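Pyoverdine synthetase F (Pseudomonas aeruginosa PAO1, PDB 6CUL) is probably an enzyme with an alpha/beta fold, in which helices flank a mixed beta sheet and a pocket holds the ligand FGD. Local coordinates at residues T109-P114 with P118-G123; F78-R81 with Q85-Y88; A122-F127 with I151-V156; A17-Q22 with E250-N255. One frame throughout, in Å; residues are numbered along the deposited sequence.

Contact 1 of 4, residues T109-P114 with P118-G123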
loop_
_atom_site.group_PDB
_atom_site.type_symbol
_atom_site.label_atom_id
_atom_site.label_comp_id
_atom_site.label_asym_id
_atom_site.label_seq_id
_atom_site.Cartn_x
_atom_site.Cartn_y
_atom_site.Cartn_z
ATOM N N THR A 109 17.500 1.505 6.309
ATOM C CA THR A 109 18.409 1.349 7.432
ATOM C C THR A 109 18.694 2.642 8.188
ATOM O O THR A 109 18.765 2.640 9.354
ATOM C CB THR A 109 19.686 0.821 6.930
ATOM O OG1 THR A 109 20.084 1.571 5.792
ATOM C CG2 THR A 109 19.468 -0.530 6.580
ATOM N N TYR A 110 18.609 3.748 7.493
ATOM C CA TYR A 110 18.772 5.045 8.012
ATOM C C TYR A 110 17.862 5.251 9.166
ATOM O O TYR A 110 18.157 6.067 9.948
ATOM C CB TYR A 110 18.473 6.089 6.926
ATOM C CG TYR A 110 17.012 6.333 6.587
ATOM C CD1 TYR A 110 16.249 7.147 7.370
ATOM C CD2 TYR A 110 16.430 5.786 5.474
ATOM C CE1 TYR A 110 14.965 7.395 7.089
ATOM C CE2 TYR A 110 15.124 6.024 5.164
ATOM C CZ TYR A 110 14.391 6.837 5.989
ATOM O OH TYR A 110 13.088 7.087 5.776
ATOM N N ARG A 111 16.792 4.521 9.269
ATOM C CA ARG A 111 15.913 4.600 10.396
ATOM C C ARG A 111 16.567 4.171 11.737
ATOM O O ARG A 111 16.078 4.537 12.724
ATOM C CB ARG A 111 14.615 3.872 10.120
ATOM C CG ARG A 111 13.658 4.547 9.184
ATOM C CD ARG A 111 12.433 3.740 8.969
ATOM N NE ARG A 111 12.705 2.413 8.492
ATOM C CZ ARG A 111 12.324 1.291 9.038
ATOM N NH1 ARG A 111 11.632 1.273 10.091
ATOM N NH2 ARG A 111 12.635 0.187 8.472
ATOM N N ARG A 112 17.676 3.460 11.711
ATOM C CA ARG A 112 18.405 3.066 12.895
ATOM C C ARG A 112 18.867 4.295 13.632
ATOM O O ARG A 112 18.820 4.325 14.778
ATOM C CB ARG A 112 19.609 2.218 12.517
ATOM C CG ARG A 112 19.325 0.899 11.842
ATOM C CD ARG A 112 20.535 0.238 11.236
ATOM N NE ARG A 112 20.245 -0.747 10.227
ATOM C CZ ARG A 112 21.051 -1.718 9.860
ATOM N NH1 ARG A 112 22.184 -1.883 10.416
ATOM N NH2 ARG A 112 20.698 -2.526 8.944
ATOM N N TYR A 113 19.332 5.288 12.934
ATOM C CA TYR A 113 19.704 6.532 13.528
ATOM C C TYR A 113 18.459 7.316 13.910
ATOM O O TYR A 113 17.472 7.154 13.318
ATOM C CB TYR A 113 20.458 7.369 12.516
ATOM C CG TYR A 113 21.819 6.887 12.178
ATOM C CD1 TYR A 113 22.861 7.122 13.006
ATOM C CD2 TYR A 113 22.069 6.216 11.003
ATOM C CE1 TYR A 113 24.122 6.682 12.699
ATOM C CE2 TYR A 113 23.330 5.780 10.690
ATOM C CZ TYR A 113 24.364 6.013 11.548
ATOM O OH TYR A 113 25.617 5.598 11.268
ATOM N N PRO A 114 18.523 8.216 14.891
ATOM C CA PRO A 114 17.403 9.065 15.287
ATOM C C PRO A 114 16.907 9.975 14.214
ATOM O O PRO A 114 17.614 10.254 13.302
ATOM C CB PRO A 114 17.945 9.868 16.404
ATOM C CG PRO A 114 19.025 9.076 16.932
ATOM C CD PRO A 114 19.277 7.887 16.077
ATOM N N PRO A 118 21.786 14.200 11.246
ATOM C CA PRO A 118 22.417 14.260 9.968
ATOM C C PRO A 118 22.562 12.903 9.383
ATOM O O PRO A 118 22.320 12.808 8.222
ATOM C CB PRO A 118 23.750 14.853 10.278
ATOM C CG PRO A 118 23.658 15.403 11.580
ATOM C CD PRO A 118 22.698 14.594 12.288
ATOM N N GLU A 119 22.952 11.902 10.141
ATOM C CA GLU A 119 23.036 10.561 9.609
ATOM C C GLU A 119 21.677 9.983 9.149
ATOM O O GLU A 119 21.638 9.286 8.184
ATOM C CB GLU A 119 23.757 9.622 10.533
ATOM C CG GLU A 119 25.180 9.955 10.625
ATOM C CD GLU A 119 25.476 10.913 11.719
ATOM O OE1 GLU A 119 24.595 11.246 12.445
ATOM O OE2 GLU A 119 26.619 11.314 11.837
ATOM N N HIS A 120 20.619 10.261 9.862
ATOM C CA HIS A 120 19.332 9.823 9.466
ATOM C C HIS A 120 18.963 10.393 8.116
ATOM O O HIS A 120 18.520 9.690 7.264
ATOM C CB HIS A 120 18.306 10.218 10.532
ATOM C CG HIS A 120 16.927 9.681 10.309
ATOM N ND1 HIS A 120 15.916 10.426 9.775
ATOM C CD2 HIS A 120 16.414 8.467 10.534
ATOM C CE1 HIS A 120 14.831 9.702 9.719
ATOM N NE2 HIS A 120 15.112 8.506 10.163
ATOM N N VAL A 121 19.150 11.665 7.948
ATOM C CA VAL A 121 18.872 12.264 6.710
ATOM C C VAL A 121 19.806 11.841 5.603
ATOM O O VAL A 121 19.335 11.531 4.567
ATOM C CB VAL A 121 18.799 13.740 6.864
ATOM C CG1 VAL A 121 18.343 14.374 5.603
ATOM C CG2 VAL A 121 17.856 14.034 7.948
ATOM N N ALA A 122 21.113 11.775 5.831
ATOM C CA ALA A 122 22.000 11.339 4.790
ATOM C C ALA A 122 21.633 9.940 4.322
ATOM O O ALA A 122 21.742 9.671 3.177
ATOM C CB ALA A 122 23.401 11.361 5.228
ATOM N N GLY A 123 21.258 9.061 5.213
ATOM C CA GLY A 123 20.776 7.750 4.860
ATOM C C GLY A 123 19.474 7.733 4.094
ATOM O O GLY A 123 19.348 7.004 3.186
#
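Tyr110 and His120 form a T-shaped pair. The CD1-CE1 edge of the tyrosine is directed at one face of the imidazole, with ring centroids 4.7 Å apart and planes at 70°. The approach falls toward the rim of the imidazole, where Tyr110 CE1 lies 3.3 Å from His120 NE2. His120 CD2 packs against two backbone oxygens, 3.0 Å from Tyr110 O and 3.3 Å from Tyr113 O. Lower on the tyrosine, no side chain intervenes at Gly123, and Tyr110 CB rests 3.4 Å from Gly123 C. A separate CH-pi contact joins Tyr113 and Glu119: Glu119 CB stands over the centre of the phenol ring, 3.5 Å from its centroid and 5° off the normal. The glutamate then bends at chi2 (90°), which carries the carboxylate past the rim of the ring, its plane only modestly inclined to that of the phenol.

Arg111 CG covers part of one face of the Tyr110 ring, while its guanidinium runs on to a salt bridge with Asp69 and a bond to a bound citric acid. Thr117 OG1 ties the turn, bonding both Pro114 O and His120 N. Tyr110 and Tyr113 belong to the FGD pocket. The 3-10 turn 109-111 follows edge strand 103-105 in the chain and packs on the first turns of helix 118-136, with Tyr110 also touching Lys124 of that helix and Val150 of a loop.

Contact 2 of 4, residues F78-R81 with Q85-Y88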
loop_
_atom_site.group_PDB
_atom_site.type_symbol
_atom_site.label_atom_id
_atom_site.label_comp_id
_atom_site.label_asym_id
_atom_site.label_seq_id
_atom_site.Cartn_x
_atom_site.Cartn_y
_atom_site.Cartn_z
ATOM N N PHE A 78 10.811 -12.115 8.335
ATOM C CA PHE A 78 11.380 -11.463 7.198
ATOM C C PHE A 78 11.359 -12.254 5.904
ATOM O O PHE A 78 11.185 -11.668 4.900
ATOM C CB PHE A 78 12.767 -11.001 7.525
ATOM C CG PHE A 78 12.811 -9.636 8.057
ATOM C CD1 PHE A 78 12.828 -8.602 7.228
ATOM C CD2 PHE A 78 12.799 -9.409 9.397
ATOM C CE1 PHE A 78 12.861 -7.340 7.712
ATOM C CE2 PHE A 78 12.815 -8.136 9.889
ATOM C CZ PHE A 78 12.868 -7.111 9.040
ATOM N N ALA A 79 11.495 -13.582 5.953
ATOM C CA ALA A 79 11.400 -14.453 4.775
ATOM C C ALA A 79 10.453 -15.606 5.075
ATOM O O ALA A 79 10.167 -15.837 6.199
ATOM C CB ALA A 79 12.737 -14.943 4.349
ATOM N N TYR A 80 9.949 -16.325 4.089
ATOM C CA TYR A 80 8.966 -17.355 4.409
ATOM C C TYR A 80 9.498 -18.539 5.206
ATOM O O TYR A 80 10.461 -19.142 4.811
ATOM C CB TYR A 80 8.328 -17.889 3.156
ATOM C CG TYR A 80 7.299 -18.942 3.399
ATOM C CD1 TYR A 80 6.200 -18.709 4.199
ATOM C CD2 TYR A 80 7.401 -20.189 2.813
ATOM C CE1 TYR A 80 5.217 -19.674 4.376
ATOM C CE2 TYR A 80 6.442 -21.161 3.017
ATOM C CZ TYR A 80 5.361 -20.900 3.791
ATOM O OH TYR A 80 4.438 -21.845 3.954
ATOM N N ARG A 81 8.815 -18.863 6.279
ATOM C CA ARG A 81 9.130 -19.993 7.099
ATOM C C ARG A 81 8.313 -21.145 6.550
ATOM O O ARG A 81 7.230 -20.938 6.065
ATOM C CB ARG A 81 8.715 -19.713 8.531
ATOM C CG ARG A 81 9.414 -18.561 9.200
ATOM C CD ARG A 81 8.757 -18.251 10.505
ATOM N NE ARG A 81 7.364 -18.018 10.249
ATOM C CZ ARG A 81 6.512 -17.442 11.063
ATOM N NH1 ARG A 81 6.865 -17.022 12.248
ATOM N NH2 ARG A 81 5.294 -17.277 10.648
ATOM N N GLN A 85 2.869 -18.871 8.496
ATOM C CA GLN A 85 2.161 -17.741 7.908
ATOM C C GLN A 85 3.009 -16.968 6.924
ATOM O O GLN A 85 4.159 -16.864 7.116
ATOM C CB GLN A 85 1.639 -16.839 9.050
ATOM C CG GLN A 85 0.913 -15.556 8.726
ATOM C CD GLN A 85 -0.554 -15.707 8.364
ATOM O OE1 GLN A 85 -1.416 -15.751 9.199
ATOM N NE2 GLN A 85 -0.825 -15.720 7.107
ATOM N N TRP A 86 2.422 -16.478 5.847
ATOM C CA TRP A 86 3.099 -15.643 4.867
ATOM C C TRP A 86 2.109 -14.634 4.326
ATOM O O TRP A 86 0.964 -14.845 4.399
ATOM C CB TRP A 86 3.756 -16.482 3.767
ATOM C CG TRP A 86 4.756 -15.779 2.901
ATOM C CD1 TRP A 86 4.734 -15.730 1.607
ATOM C CD2 TRP A 86 5.864 -14.973 3.312
ATOM N NE1 TRP A 86 5.740 -14.993 1.138
ATOM C CE2 TRP A 86 6.457 -14.498 2.170
ATOM C CE3 TRP A 86 6.423 -14.630 4.531
ATOM C CZ2 TRP A 86 7.577 -13.734 2.190
ATOM C CZ3 TRP A 86 7.512 -13.867 4.538
ATOM C CH2 TRP A 86 8.084 -13.435 3.388
ATOM N N PHE A 87 2.599 -13.568 3.742
ATOM C CA PHE A 87 1.765 -12.478 3.190
ATOM C C PHE A 87 0.763 -12.790 2.047
ATOM O O PHE A 87 -0.062 -12.011 1.751
ATOM C CB PHE A 87 2.661 -11.323 2.771
ATOM C CG PHE A 87 3.484 -10.792 3.854
ATOM C CD1 PHE A 87 4.641 -11.385 4.195
ATOM C CD2 PHE A 87 3.093 -9.726 4.538
ATOM C CE1 PHE A 87 5.403 -10.928 5.209
ATOM C CE2 PHE A 87 3.834 -9.251 5.551
ATOM C CZ PHE A 87 4.994 -9.859 5.895
ATOM N N TYR A 88 1.004 -13.893 1.426
ATOM C CA TYR A 88 0.312 -14.495 0.347
ATOM C C TYR A 88 0.762 -15.965 0.351
ATOM O O TYR A 88 1.665 -16.324 1.041
ATOM C CB TYR A 88 0.617 -13.787 -0.994
ATOM C CG TYR A 88 2.065 -13.619 -1.310
ATOM C CD1 TYR A 88 2.830 -14.676 -1.615
ATOM C CD2 TYR A 88 2.659 -12.415 -1.266
ATOM C CE1 TYR A 88 4.141 -14.535 -1.885
ATOM C CE2 TYR A 88 3.959 -12.264 -1.528
ATOM C CZ TYR A 88 4.697 -13.344 -1.836
ATOM O OH TYR A 88 6.010 -13.225 -2.113
#
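Tyr80 lies across the indole of Trp86, its CB over the centre of the six-membered ring in a CH-pi contact, 3.9 Å from the centroid and 15° off the normal. The phenol ring itself is tilted: its plane makes 57° with that of the indole, a pairing neither stacked nor edge-to-face. With CG anti to the backbone N (chi1 -179°), the ring of Tyr80 swings toward the base of the tryptophan, and its CD1 comes 3.3 Å from Trp86 CB. Phe87 CD1 lies against the opposite indole face, toward its rim. At the far rim, Trp86 CZ3 meets Ala79 C at 3.5 Å, and Phe78 O lies near the indole plane beyond CH2.

Both segments belong to the long irregular connection between helix 67-72 and edge strand 103-105, which here doubles back on itself without helix or strand. Trp86 is the buried residue of the contact: it packs on Leu103 of the edge strand, and its NE1 is bonded to Asn100 OD1. Nearer the surface, the Arg81 guanidinium comes edge-on to the backbone of Gln85, with Arg81 NH2 3.6 Å from Gln85 N, and also makes a weak bond to Asp75 O. Gln85 bends at chi2, bringing its NE2 weakly to Trp86 O at 3.4 Å; NE2 also bonds weakly to Gly21 O.

Contact 3 of 4, residues A122-F127 with I151-V156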
loop_
_atom_site.group_PDB
_atom_site.type_symbol
_atom_site.label_atom_id
_atom_site.label_comp_id
_atom_site.label_asym_id
_atom_site.label_seq_id
_atom_site.Cartn_x
_atom_site.Cartn_y
_atom_site.Cartn_z
ATOM N N ALA A 122 21.113 11.775 5.831
ATOM C CA ALA A 122 22.000 11.339 4.790
ATOM C C ALA A 122 21.633 9.940 4.322
ATOM O O ALA A 122 21.742 9.671 3.177
ATOM C CB ALA A 122 23.401 11.361 5.228
ATOM N N GLY A 123 21.258 9.061 5.213
ATOM C CA GLY A 123 20.776 7.750 4.860
ATOM C C GLY A 123 19.474 7.733 4.094
ATOM O O GLY A 123 19.348 7.004 3.186
ATOM N N LYS A 124 18.518 8.548 4.489
ATOM C CA LYS A 124 17.276 8.588 3.783
ATOM C C LYS A 124 17.510 8.948 2.338
ATOM O O LYS A 124 16.987 8.302 1.491
ATOM C CB LYS A 124 16.348 9.604 4.401
ATOM C CG LYS A 124 14.914 9.546 3.941
ATOM C CD LYS A 124 14.033 10.445 4.789
ATOM C CE LYS A 124 12.578 10.436 4.465
ATOM N NZ LYS A 124 12.423 11.160 3.252
ATOM N N SER A 125 18.330 9.938 2.071
ATOM C CA SER A 125 18.616 10.267 0.719
ATOM C C SER A 125 19.255 9.108 0.016
ATOM O O SER A 125 18.870 8.832 -1.064
ATOM C CB SER A 125 19.524 11.494 0.610
ATOM O OG SER A 125 20.052 11.668 -0.682
ATOM N N ASP A 126 20.211 8.433 0.597
ATOM C CA ASP A 126 20.818 7.311 -0.088
ATOM C C ASP A 126 19.848 6.150 -0.381
ATOM O O ASP A 126 20.026 5.460 -1.324
ATOM C CB ASP A 126 22.073 6.862 0.656
ATOM C CG ASP A 126 22.912 5.928 -0.114
ATOM O OD1 ASP A 126 23.658 6.348 -0.939
ATOM O OD2 ASP A 126 22.875 4.766 0.134
ATOM N N PHE A 127 18.902 5.904 0.508
ATOM C CA PHE A 127 17.860 4.923 0.321
ATOM C C PHE A 127 16.979 5.309 -0.847
ATOM O O PHE A 127 16.694 4.503 -1.683
ATOM C CB PHE A 127 17.031 4.823 1.551
ATOM C CG PHE A 127 15.660 4.325 1.309
ATOM C CD1 PHE A 127 15.426 3.014 1.054
ATOM C CD2 PHE A 127 14.591 5.171 1.378
ATOM C CE1 PHE A 127 14.176 2.550 0.876
ATOM C CE2 PHE A 127 13.326 4.705 1.205
ATOM C CZ PHE A 127 13.125 3.387 0.951
ATOM N N ILE A 151 8.518 8.189 3.296
ATOM C CA ILE A 151 7.885 9.224 2.535
ATOM C C ILE A 151 8.828 9.637 1.503
ATOM O O ILE A 151 9.836 10.132 1.832
ATOM C CB ILE A 151 7.717 10.472 3.352
ATOM C CG1 ILE A 151 7.041 10.172 4.668
ATOM C CG2 ILE A 151 7.002 11.493 2.526
ATOM C CD1 ILE A 151 5.932 9.154 4.614
ATOM N N LEU A 152 8.465 9.515 0.259
ATOM C CA LEU A 152 9.405 9.862 -0.750
ATOM C C LEU A 152 9.375 11.324 -1.111
ATOM O O LEU A 152 8.448 11.767 -1.608
ATOM C CB LEU A 152 9.141 9.003 -1.971
ATOM C CG LEU A 152 9.521 7.536 -1.825
ATOM C CD1 LEU A 152 8.362 6.730 -1.332
ATOM C CD2 LEU A 152 10.045 6.986 -3.104
ATOM N N ASP A 153 10.358 12.100 -0.734
ATOM C CA ASP A 153 10.422 13.488 -1.138
ATOM C C ASP A 153 11.444 13.736 -2.234
ATOM O O ASP A 153 11.262 14.680 -2.953
ATOM C CB ASP A 153 10.691 14.460 0.029
ATOM C CG ASP A 153 12.059 14.327 0.597
ATOM O OD1 ASP A 153 12.668 13.368 0.211
ATOM O OD2 ASP A 153 12.532 15.096 1.414
ATOM N N GLU A 154 12.505 12.971 -2.261
ATOM C CA GLU A 154 13.530 13.110 -3.250
ATOM C C GLU A 154 13.348 12.323 -4.510
ATOM O O GLU A 154 13.712 12.787 -5.541
ATOM C CB GLU A 154 14.891 12.818 -2.668
ATOM C CG GLU A 154 15.391 13.921 -1.786
ATOM C CD GLU A 154 16.723 13.602 -1.204
ATOM O OE1 GLU A 154 17.390 12.761 -1.830
ATOM O OE2 GLU A 154 17.088 14.168 -0.184
ATOM N N LEU A 155 12.792 11.132 -4.410
ATOM C CA LEU A 155 12.517 10.346 -5.601
ATOM C C LEU A 155 11.510 11.007 -6.511
ATOM O O LEU A 155 11.529 10.768 -7.664
ATOM C CB LEU A 155 12.104 8.907 -5.306
ATOM C CG LEU A 155 12.394 7.876 -6.406
ATOM C CD1 LEU A 155 13.856 7.570 -6.503
ATOM C CD2 LEU A 155 11.646 6.578 -6.224
ATOM N N VAL A 156 10.672 11.841 -5.977
ATOM C CA VAL A 156 9.705 12.495 -6.801
ATOM C C VAL A 156 10.079 13.915 -7.218
ATOM O O VAL A 156 9.200 14.740 -7.225
ATOM C CB VAL A 156 8.371 12.497 -6.074
ATOM C CG1 VAL A 156 8.081 11.107 -5.641
ATOM C CG2 VAL A 156 8.346 13.392 -4.871
#
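Ser125 on helix 118-136 and Glu154 in the irregular segment 151-156 mark the closest backbone approach, 7.1 Å between CA atoms, a gap that polar side chains span. Lys124 reaches across with an almost straight chain and turns at its last torsion (chi4 -74°). This places NZ 3.1 Å from Ile151 O, in a hydrogen bond whose C=O...N angle of 169° puts the ammonium almost straight ahead of the carbonyl. The same NZ forms a long salt bridge with Asp153 OD1, at 3.8 Å, so the ammonium bonds one carbonyl and only distantly faces the Asp153 carboxylate.

One residue further along the helix, Ser125 OG donates to Glu154 OE1 at 3.1 Å, which receives it on its syn lone pair. Glu154 is extended beyond CG and brings its carboxylate up to the serine from the loop. Its second oxygen also touches the serine methylene, with Glu154 OE2 3.7 Å from Ser125 CB.

Glu128, a turn further along the helix, accepts the backbone N-H groups of both Glu154 and Leu155. Its carboxylate lies near that of Asp153, a closeness that Lys124 NZ, in a long, weak ion pair with Glu128, may ease. Helix 118-136 lies in the crossover connection from strand 103-105 to parallel strand 142-145, which passes over strands 55-60 and 6-9. The strand order is that of a Rossmann-like sheet, and here the loop that follows strand 142-145 is fastened back onto the crossover helix.

Contact 4 of 4, residues A17-Q22 with E250-N255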
loop_
_atom_site.group_PDB
_atom_site.type_symbol
_atom_site.label_atom_id
_atom_site.label_comp_id
_atom_site.label_asym_id
_atom_site.label_seq_id
_atom_site.Cartn_x
_atom_site.Cartn_y
_atom_site.Cartn_z
ATOM N N ALA A 17 0.433 -5.564 9.828
ATOM C CA ALA A 17 -0.528 -4.814 10.618
ATOM C C ALA A 17 -1.918 -4.950 10.044
ATOM O O ALA A 17 -2.808 -5.288 10.724
ATOM C CB ALA A 17 -0.121 -3.387 10.668
ATOM N N ASP A 18 -2.033 -4.804 8.764
ATOM C CA ASP A 18 -3.267 -5.000 8.116
ATOM C C ASP A 18 -3.765 -6.453 8.005
ATOM O O ASP A 18 -4.763 -6.619 7.434
ATOM C CB ASP A 18 -3.180 -4.421 6.759
ATOM C CG ASP A 18 -3.494 -3.009 6.750
ATOM O OD1 ASP A 18 -3.321 -2.373 7.760
ATOM O OD2 ASP A 18 -3.892 -2.493 5.752
ATOM N N LYS A 19 -3.012 -7.366 8.549
ATOM C CA LYS A 19 -3.304 -8.720 8.508
ATOM C C LYS A 19 -3.225 -9.316 7.157
ATOM O O LYS A 19 -3.788 -10.328 6.997
ATOM C CB LYS A 19 -4.723 -8.950 9.041
ATOM C CG LYS A 19 -4.847 -9.332 10.475
ATOM C CD LYS A 19 -4.183 -8.335 11.341
ATOM C CE LYS A 19 -4.156 -8.660 12.804
ATOM N NZ LYS A 19 -5.395 -8.868 13.514
ATOM N N ALA A 20 -2.448 -8.767 6.263
ATOM C CA ALA A 20 -2.350 -9.257 4.925
ATOM C C ALA A 20 -1.987 -10.779 4.916
ATOM O O ALA A 20 -1.283 -11.248 5.746
ATOM C CB ALA A 20 -1.351 -8.429 4.157
ATOM N N GLY A 21 -2.610 -11.544 4.038
ATOM C CA GLY A 21 -2.465 -12.991 3.973
ATOM C C GLY A 21 -3.105 -13.875 5.073
ATOM O O GLY A 21 -2.974 -15.056 5.014
ATOM N N GLN A 22 -3.832 -13.251 5.974
ATOM C CA GLN A 22 -4.466 -13.857 7.087
ATOM C C GLN A 22 -5.971 -13.853 6.964
ATOM O O GLN A 22 -6.534 -13.126 6.231
ATOM C CB GLN A 22 -4.071 -13.052 8.327
ATOM C CG GLN A 22 -2.598 -12.977 8.656
ATOM C CD GLN A 22 -2.299 -12.742 10.137
ATOM O OE1 GLN A 22 -2.837 -13.389 10.997
ATOM N NE2 GLN A 22 -1.464 -11.831 10.401
ATOM N N GLU A 250 -13.497 -5.238 9.155
ATOM C CA GLU A 250 -14.511 -5.223 8.118
ATOM C C GLU A 250 -14.372 -4.065 7.126
ATOM O O GLU A 250 -14.551 -4.234 5.994
ATOM C CB GLU A 250 -15.894 -5.213 8.704
ATOM C CG GLU A 250 -16.329 -6.492 9.340
ATOM C CD GLU A 250 -17.065 -6.292 10.620
ATOM O OE1 GLU A 250 -17.162 -5.195 11.037
ATOM O OE2 GLU A 250 -17.509 -7.236 11.197
ATOM N N LEU A 251 -14.103 -2.880 7.594
ATOM C CA LEU A 251 -13.912 -1.757 6.705
ATOM C C LEU A 251 -12.703 -1.900 5.772
ATOM O O LEU A 251 -12.830 -1.654 4.635
ATOM C CB LEU A 251 -13.847 -0.451 7.475
ATOM C CG LEU A 251 -13.810 0.832 6.669
ATOM C CD1 LEU A 251 -14.708 0.762 5.472
ATOM C CD2 LEU A 251 -14.228 1.983 7.513
ATOM N N ARG A 252 -11.584 -2.365 6.280
ATOM C CA ARG A 252 -10.413 -2.568 5.476
ATOM C C ARG A 252 -10.655 -3.553 4.386
ATOM O O ARG A 252 -10.326 -3.288 3.318
ATOM C CB ARG A 252 -9.242 -3.102 6.308
ATOM C CG ARG A 252 -8.557 -2.106 7.209
ATOM C CD ARG A 252 -7.154 -2.499 7.699
ATOM N NE ARG A 252 -6.896 -3.867 7.922
ATOM C CZ ARG A 252 -6.521 -4.361 9.063
ATOM N NH1 ARG A 252 -6.336 -3.621 10.087
ATOM N NH2 ARG A 252 -6.304 -5.623 9.140
ATOM N N TRP A 253 -11.227 -4.686 4.721
ATOM C CA TRP A 253 -11.537 -5.688 3.755
ATOM C C TRP A 253 -12.527 -5.113 2.738
ATOM O O TRP A 253 -12.234 -5.102 1.642
ATOM C CB TRP A 253 -12.113 -6.924 4.482
ATOM C CG TRP A 253 -12.166 -8.188 3.707
ATOM C CD1 TRP A 253 -11.262 -9.166 3.689
ATOM C CD2 TRP A 253 -13.189 -8.588 2.829
ATOM N NE1 TRP A 253 -11.636 -10.128 2.872
ATOM C CE2 TRP A 253 -12.831 -9.805 2.323
ATOM C CE3 TRP A 253 -14.388 -8.022 2.418
ATOM C CZ2 TRP A 253 -13.620 -10.469 1.413
ATOM C CZ3 TRP A 253 -15.131 -8.653 1.540
ATOM C CH2 TRP A 253 -14.764 -9.873 1.034
ATOM N N ASN A 254 -13.603 -4.537 3.133
ATOM C CA ASN A 254 -14.486 -4.032 2.153
ATOM C C ASN A 254 -13.916 -2.948 1.219
ATOM O O ASN A 254 -14.176 -2.958 0.065
ATOM C CB ASN A 254 -15.689 -3.515 2.839
ATOM C CG ASN A 254 -16.546 -4.603 3.359
ATOM O OD1 ASN A 254 -16.349 -5.726 3.085
ATOM N ND2 ASN A 254 -17.498 -4.244 4.118
ATOM N N ASN A 255 -13.187 -1.996 1.733
ATOM C CA ASN A 255 -12.562 -1.032 0.885
ATOM C C ASN A 255 -11.515 -1.709 -0.009
ATOM O O ASN A 255 -11.383 -1.346 -1.113
ATOM C CB ASN A 255 -12.013 0.136 1.648
ATOM C CG ASN A 255 -11.913 1.360 0.807
ATOM O OD1 ASN A 255 -12.812 1.686 0.086
ATOM N ND2 ASN A 255 -10.807 2.011 0.871
#
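Asp18 lies over one face of the Arg252 guanidinium: its CA is 3.3 Å above the plane, toward the rim, and its carboxylate is stacked with the guanidinium, their planes only 4° apart. At the edge, near the plane, is Lys19 CB. The arginine thus meets a Schellman motif, the turn that ends helix 12-17, where Lys19 takes a positive phi (67°). A type II beta turn follows at once from Lys19 to Gln22, closed by Gln22 N to Lys19 O, with Gly21 in its left-handed third position.

Because the carboxylate is stacked, the attraction is one of charges alone. Asp18 OD1 is 3.9 Å from Arg252 NE, a long salt bridge in which no N-H points at the oxygen. Asp18 CG lies 3.7 Å from the same NE. Asp18 O is modelled 2.5 Å from Arg252 NH2, a separation too short to interpret with confidence. The carbonyl oxygens at this helix end, Ala17 O among them, probably add to the pull on the positive charge.

Arg252 comes from helix 248-271 and gets there by a bend at chi3 (-33°), its chain also touching Met33 and Thr188. The contact therefore joins the end of the first helix to the last helix of the chain. Lys19 turns its chain away from the arginine, with Lys19 NZ 5.5 Å from Arg252 NH2, whereas Lys19 CB stays 3.7 Å from that same NH2.

How the contacts relate
Contacts 1 and 3 share Ala122 and Gly123 on helix 118-136, with centres 11 Å apart, and they touch where Tyr110 CD2 packs 3.4 Å from Lys124 CA. Contacts 2 and 4 meet as well: Gln85 NE2 makes a weak bond to Gly21 O at 3.1 Å, although their centres are about 17 Å apart. The centres of contacts 1 and 2 are about 27 Å apart, though their nearest atoms are about 7 Å apart and do not touch. FGD lies between the two pairs. Contact 1 supplies five of its pocket residues, while the side chains of Lys19 in contact 4 and Gln85 in contact 2 come within about 5 and 8 Å of it. Contact 4 encloses the other three along the chain.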